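Local atomic coordinates of catalase (PDB entry 1M7S), a protein that decomposes hydrogen peroxide into water and oxygen with a heme cofactor, protecting the cell from peroxide damage. Residues Gly57-Phe62 / Asn295-Phe300; Ala183-Met188 / Ser235-Asp240. All blocks are in the same frame, centred on the assembly; numbering follows the deposited sequence.

Contact 1 of 2, residues Gly57-Phe62 / Asn295-Phe300; sequences GVKGEF and NVDNFF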
# COMPACT_ATOMS: atom_id res chain seq x y z
N GLY A 57 -14.50 14.09 -15.59
CA GLY A 57 -13.65 15.27 -15.41
C GLY A 57 -13.48 15.96 -16.75
O GLY A 57 -13.56 15.35 -17.82
N VAL A 58 -13.45 17.29 -16.67
CA VAL A 58 -13.25 18.16 -17.81
C VAL A 58 -12.43 19.37 -17.33
O VAL A 58 -12.16 19.58 -16.16
CB VAL A 58 -14.56 18.67 -18.40
CG1 VAL A 58 -15.48 17.59 -19.06
CG2 VAL A 58 -15.38 19.35 -17.31
N LYS A 59 -11.97 20.15 -18.32
CA LYS A 59 -11.11 21.29 -17.99
C LYS A 59 -11.68 22.57 -18.57
O LYS A 59 -12.44 22.49 -19.51
CB LYS A 59 -9.73 21.00 -18.61
CG LYS A 59 -8.91 20.04 -17.78
CD LYS A 59 -7.50 19.81 -18.25
CE LYS A 59 -7.46 18.90 -19.46
NZ LYS A 59 -6.03 18.44 -19.68
N GLY A 60 -11.35 23.73 -18.01
CA GLY A 60 -11.93 24.97 -18.62
C GLY A 60 -11.17 26.15 -17.94
O GLY A 60 -10.02 26.02 -17.56
N GLU A 61 -11.91 27.25 -17.83
CA GLU A 61 -11.29 28.43 -17.22
C GLU A 61 -12.35 29.25 -16.50
O GLU A 61 -13.48 29.20 -16.94
CB GLU A 61 -10.67 29.34 -18.32
CG GLU A 61 -9.31 28.92 -18.83
CD GLU A 61 -8.12 29.71 -18.40
OE1 GLU A 61 -6.98 29.46 -18.88
OE2 GLU A 61 -8.27 30.65 -17.57
N PHE A 62 -11.90 29.97 -15.45
CA PHE A 62 -12.86 30.83 -14.75
C PHE A 62 -12.30 32.27 -14.89
O PHE A 62 -11.08 32.39 -14.72
CB PHE A 62 -12.88 30.51 -13.26
CG PHE A 62 -13.55 31.52 -12.36
CD1 PHE A 62 -14.92 31.61 -12.33
CD2 PHE A 62 -12.76 32.39 -11.59
CE1 PHE A 62 -15.52 32.55 -11.52
CE2 PHE A 62 -13.37 33.38 -10.80
CZ PHE A 62 -14.76 33.43 -10.76
N ASN A 295 -12.03 18.26 -23.04
CA ASN A 295 -12.07 16.93 -22.45
C ASN A 295 -10.67 16.54 -22.00
O ASN A 295 -9.64 17.07 -22.47
CB ASN A 295 -12.60 15.87 -23.43
CG ASN A 295 -14.11 15.99 -23.53
OD1 ASN A 295 -14.84 15.99 -22.53
ND2 ASN A 295 -14.61 16.08 -24.77
N VAL A 296 -10.59 15.60 -21.05
CA VAL A 296 -9.27 15.13 -20.59
C VAL A 296 -8.56 14.28 -21.65
O VAL A 296 -9.23 13.76 -22.53
CB VAL A 296 -9.43 14.27 -19.31
CG1 VAL A 296 -10.14 15.09 -18.22
CG2 VAL A 296 -10.20 13.00 -19.62
N ASP A 297 -7.26 14.09 -21.47
CA ASP A 297 -6.53 13.25 -22.42
C ASP A 297 -6.52 11.79 -21.95
O ASP A 297 -6.57 10.88 -22.79
CB ASP A 297 -5.09 13.77 -22.45
CG ASP A 297 -5.00 15.11 -23.19
OD1 ASP A 297 -4.21 15.96 -22.73
OD2 ASP A 297 -5.66 15.32 -24.21
N ASN A 298 -6.44 11.61 -20.62
CA ASN A 298 -6.45 10.21 -20.11
C ASN A 298 -7.30 10.15 -18.85
O ASN A 298 -6.96 10.84 -17.87
CB ASN A 298 -5.01 9.77 -19.88
CG ASN A 298 -4.88 8.35 -19.35
OD1 ASN A 298 -4.74 8.05 -18.16
ND2 ASN A 298 -4.88 7.41 -20.31
N PHE A 299 -8.36 9.36 -18.83
CA PHE A 299 -9.31 9.30 -17.72
C PHE A 299 -8.64 8.98 -16.39
O PHE A 299 -8.85 9.65 -15.36
CB PHE A 299 -10.43 8.28 -18.04
CG PHE A 299 -11.53 8.33 -17.00
CD1 PHE A 299 -12.64 9.12 -17.18
CD2 PHE A 299 -11.47 7.52 -15.86
CE1 PHE A 299 -13.67 9.18 -16.25
CE2 PHE A 299 -12.49 7.54 -14.93
CZ PHE A 299 -13.59 8.38 -15.12
N PHE A 300 -7.73 7.97 -16.41
CA PHE A 300 -7.09 7.55 -15.18
C PHE A 300 -6.18 8.64 -14.63
O PHE A 300 -6.15 8.99 -13.45
CB PHE A 300 -6.28 6.24 -15.35
CG PHE A 300 -5.66 5.77 -14.06
CD1 PHE A 300 -4.32 6.02 -13.77
CD2 PHE A 300 -6.39 4.99 -13.15
CE1 PHE A 300 -3.69 5.60 -12.61
CE2 PHE A 300 -5.77 4.56 -11.96
CZ PHE A 300 -4.43 4.85 -11.70
O HOH W 1 -13.34 14.83 -20.50
O HOH W 2 -6.94 17.60 -22.67
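Val296 lays its CG1 methyl against the backbone of Gly57, 3.5 Å from Gly57 O. That methyl lies anti to its own carbonyl carbon (chi1 -57°), which turns it to the strand. A water lies between Gly57 O, Asn295 OD1 and Val296 N. It donates to Gly57 O at 2.7 Å and to Asn295 OD1 at 2.8 Å, and it accepts from Val296 N at 2.9 Å. Three bonds grip it, so the two backbones are joined through water here. Asn295 also brings OD1 to within 3.9 Å of Val58 CG1, a loose contact between side chains that cross obliquely.

Lys59 reaches along the other segment. Its chain is extended except for a bend at chi3 (-76°), and this carries CE to 4.1 Å from Asn295 O. The ammonium group forms a salt bridge with Glu302. A second water accepts a weak bond from Lys59 NZ and donates to Asn295 O. Asp297 OD1 is 4.3 Å from Lys59 NZ, too far for a salt bridge, and bonds to His369 of the third subunit. Asn298 OD1 caps Gln301 N as the N-cap of helix 299-304. The contact belongs to the antiparallel beta-barrel that surrounds the heme in catalases. Strands 55-64 and 284-295 are neighbours in it, and residues 295-300 lead on to helix 299-304.

Contact 2 of 2, residues Ala183-Met188 / Ser235-Asp240; sequences AGYRFM and SHLTND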
# COMPACT_ATOMS: atom_id res chain seq x y z
N ALA A 183 -30.87 15.59 -16.12
CA ALA A 183 -30.72 15.14 -17.53
C ALA A 183 -29.27 15.29 -17.99
O ALA A 183 -28.85 14.59 -18.95
CB ALA A 183 -31.64 15.93 -18.43
N GLY A 184 -28.51 16.14 -17.32
CA GLY A 184 -27.10 16.30 -17.69
C GLY A 184 -26.41 17.15 -16.63
O GLY A 184 -27.04 18.06 -16.06
N TYR A 185 -25.12 17.03 -16.51
CA TYR A 185 -24.34 17.87 -15.57
C TYR A 185 -24.37 19.33 -16.05
O TYR A 185 -24.32 20.26 -15.22
CB TYR A 185 -22.90 17.42 -15.48
CG TYR A 185 -22.69 16.09 -14.77
CD1 TYR A 185 -23.22 15.89 -13.50
CD2 TYR A 185 -21.88 15.14 -15.38
CE1 TYR A 185 -22.99 14.70 -12.83
CE2 TYR A 185 -21.61 13.95 -14.70
CZ TYR A 185 -22.17 13.76 -13.46
OH TYR A 185 -21.93 12.55 -12.82
N ARG A 186 -24.55 19.51 -17.36
CA ARG A 186 -24.66 20.84 -17.93
C ARG A 186 -25.98 21.51 -17.54
O ARG A 186 -26.07 22.73 -17.66
CB ARG A 186 -24.71 20.77 -19.50
CG ARG A 186 -23.44 20.16 -20.08
CD ARG A 186 -23.47 20.31 -21.63
NE ARG A 186 -24.50 19.42 -22.17
CZ ARG A 186 -25.16 19.67 -23.29
NH1 ARG A 186 -24.88 20.83 -23.91
NH2 ARG A 186 -26.06 18.82 -23.77
N PHE A 187 -26.98 20.79 -17.11
CA PHE A 187 -28.29 21.26 -16.76
C PHE A 187 -28.56 21.19 -15.25
O PHE A 187 -29.67 20.89 -14.86
CB PHE A 187 -29.35 20.46 -17.55
CG PHE A 187 -29.04 20.51 -19.03
CD1 PHE A 187 -28.58 19.37 -19.67
CD2 PHE A 187 -29.17 21.68 -19.75
CE1 PHE A 187 -28.27 19.36 -21.01
CE2 PHE A 187 -28.84 21.70 -21.11
CZ PHE A 187 -28.39 20.56 -21.75
N MET A 188 -27.54 21.47 -14.48
CA MET A 188 -27.69 21.55 -13.04
C MET A 188 -26.90 22.76 -12.52
O MET A 188 -25.85 23.10 -13.07
CB MET A 188 -27.21 20.34 -12.24
CG MET A 188 -25.74 20.01 -12.17
SD MET A 188 -25.49 18.35 -11.43
CE MET A 188 -23.77 18.65 -10.97
N SER A 235 -24.49 5.54 -18.88
CA SER A 235 -23.51 6.63 -18.71
C SER A 235 -24.07 7.89 -19.40
O SER A 235 -23.31 8.61 -20.04
CB SER A 235 -22.16 6.33 -19.37
OG SER A 235 -21.49 5.22 -18.74
N HIS A 236 -25.32 8.22 -19.05
CA HIS A 236 -25.96 9.34 -19.77
C HIS A 236 -25.36 10.70 -19.41
O HIS A 236 -25.23 11.54 -20.34
CB HIS A 236 -27.46 9.34 -19.63
CG HIS A 236 -28.06 10.00 -18.45
ND1 HIS A 236 -27.97 9.45 -17.18
CD2 HIS A 236 -28.73 11.16 -18.30
CE1 HIS A 236 -28.57 10.23 -16.30
NE2 HIS A 236 -29.04 11.27 -16.96
N LEU A 237 -24.90 10.86 -18.19
CA LEU A 237 -24.33 12.16 -17.83
C LEU A 237 -22.94 12.28 -18.45
O LEU A 237 -22.64 13.37 -18.93
CB LEU A 237 -24.23 12.29 -16.30
CG LEU A 237 -25.61 12.16 -15.61
CD1 LEU A 237 -25.40 12.16 -14.08
CD2 LEU A 237 -26.57 13.28 -15.96
N THR A 238 -22.14 11.21 -18.45
CA THR A 238 -20.80 11.35 -19.07
C THR A 238 -20.93 11.61 -20.57
O THR A 238 -20.21 12.44 -21.20
CB THR A 238 -19.94 10.09 -18.81
OG1 THR A 238 -19.64 9.98 -17.40
CG2 THR A 238 -18.60 10.18 -19.54
N ASN A 239 -21.81 10.84 -21.20
CA ASN A 239 -22.00 10.97 -22.64
C ASN A 239 -22.45 12.38 -23.03
O ASN A 239 -21.97 12.93 -24.03
CB ASN A 239 -23.09 9.99 -23.10
CG ASN A 239 -22.44 8.71 -23.63
OD1 ASN A 239 -21.55 8.84 -24.49
ND2 ASN A 239 -22.94 7.60 -23.12
N ASP A 240 -23.43 12.91 -22.32
CA ASP A 240 -23.96 14.26 -22.55
C ASP A 240 -22.87 15.33 -22.44
O ASP A 240 -22.82 16.25 -23.27
CB ASP A 240 -25.05 14.58 -21.52
CG ASP A 240 -25.52 16.04 -21.62
OD1 ASP A 240 -25.09 16.86 -20.76
OD2 ASP A 240 -26.30 16.33 -22.53
O HOH W 3 -23.69 15.94 -18.54
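Ala183-Met188, a loop, packs against the N-terminal turn of helix 236-246, within the heme-binding catalase domain. The outer part of the contact is a side-on salt bridge. Arg186 NE donates to Asp240 OD1 at 3.0 Å, nearly straight at 177°. Arg186 NH2 donates to Asp240 OD2 at 2.8 Å. Both acceptors lie in or close to the guanidinium plane, but the carboxylate is turned 39° from it. OD1 is therefore met from above the carboxylate plane, and OD2 on its syn side but well out of plane. Two bonds to two oxygens fix the rotation of both groups. Phe187 packs beside it: its CZ lies over one face of the guanidinium and its ring edge is turned to Asp240 OD2.

Closer to the heme side the contact turns apolar. Leu237 CB sits over one face of the Tyr185 ring in a CH-pi contact, 3.5 Å from Tyr185 CE2, while Leu237 CD1 lies by CZ and OH. The other methyl, CD2, packs 3.5 Å from Gly184 CA. The Tyr185 ring is stacked with Phe89; the Tyr185 side chain is about 8 Å from that of His52, the predicted active-site residue. His236 has its CG between the backbone N and the carbonyl carbon (chi1 86°). This sets the imidazole beside the loop, with CD2 near Ala183 O and NE2 bonded to Pro182 O.

A water ties the loop backbone to the helix. It accepts from Tyr185 N at 2.7 Å and donates to Leu237 O at 2.8 Å. Its second donated bond, also 2.8 Å, goes to Asp240 OD1, the same oxygen that Arg186 NE holds.

Overall arrangement
Both contacts are partly buried, with centres 15 Å apart and nearest atoms about 6 Å apart, so they do not touch. Helix 236-246 connects them: contact 2 uses its first turn, while its later residues Leu241 and Ile245 pack on Val58 of contact 1. In chain order, contact 2 falls between the two segments of contact 1. Their chemistry differs. Contact 1 lies on the barrel near two other subunits; direct contacts are few, and waters make the polar links between its segments. Contact 2 joins a loop to a helix by a direct salt bridge and apolar packing, with one shared water. At its helix start, Ser235, Thr238 and Asn239 pack on Leu152 of the second subunit.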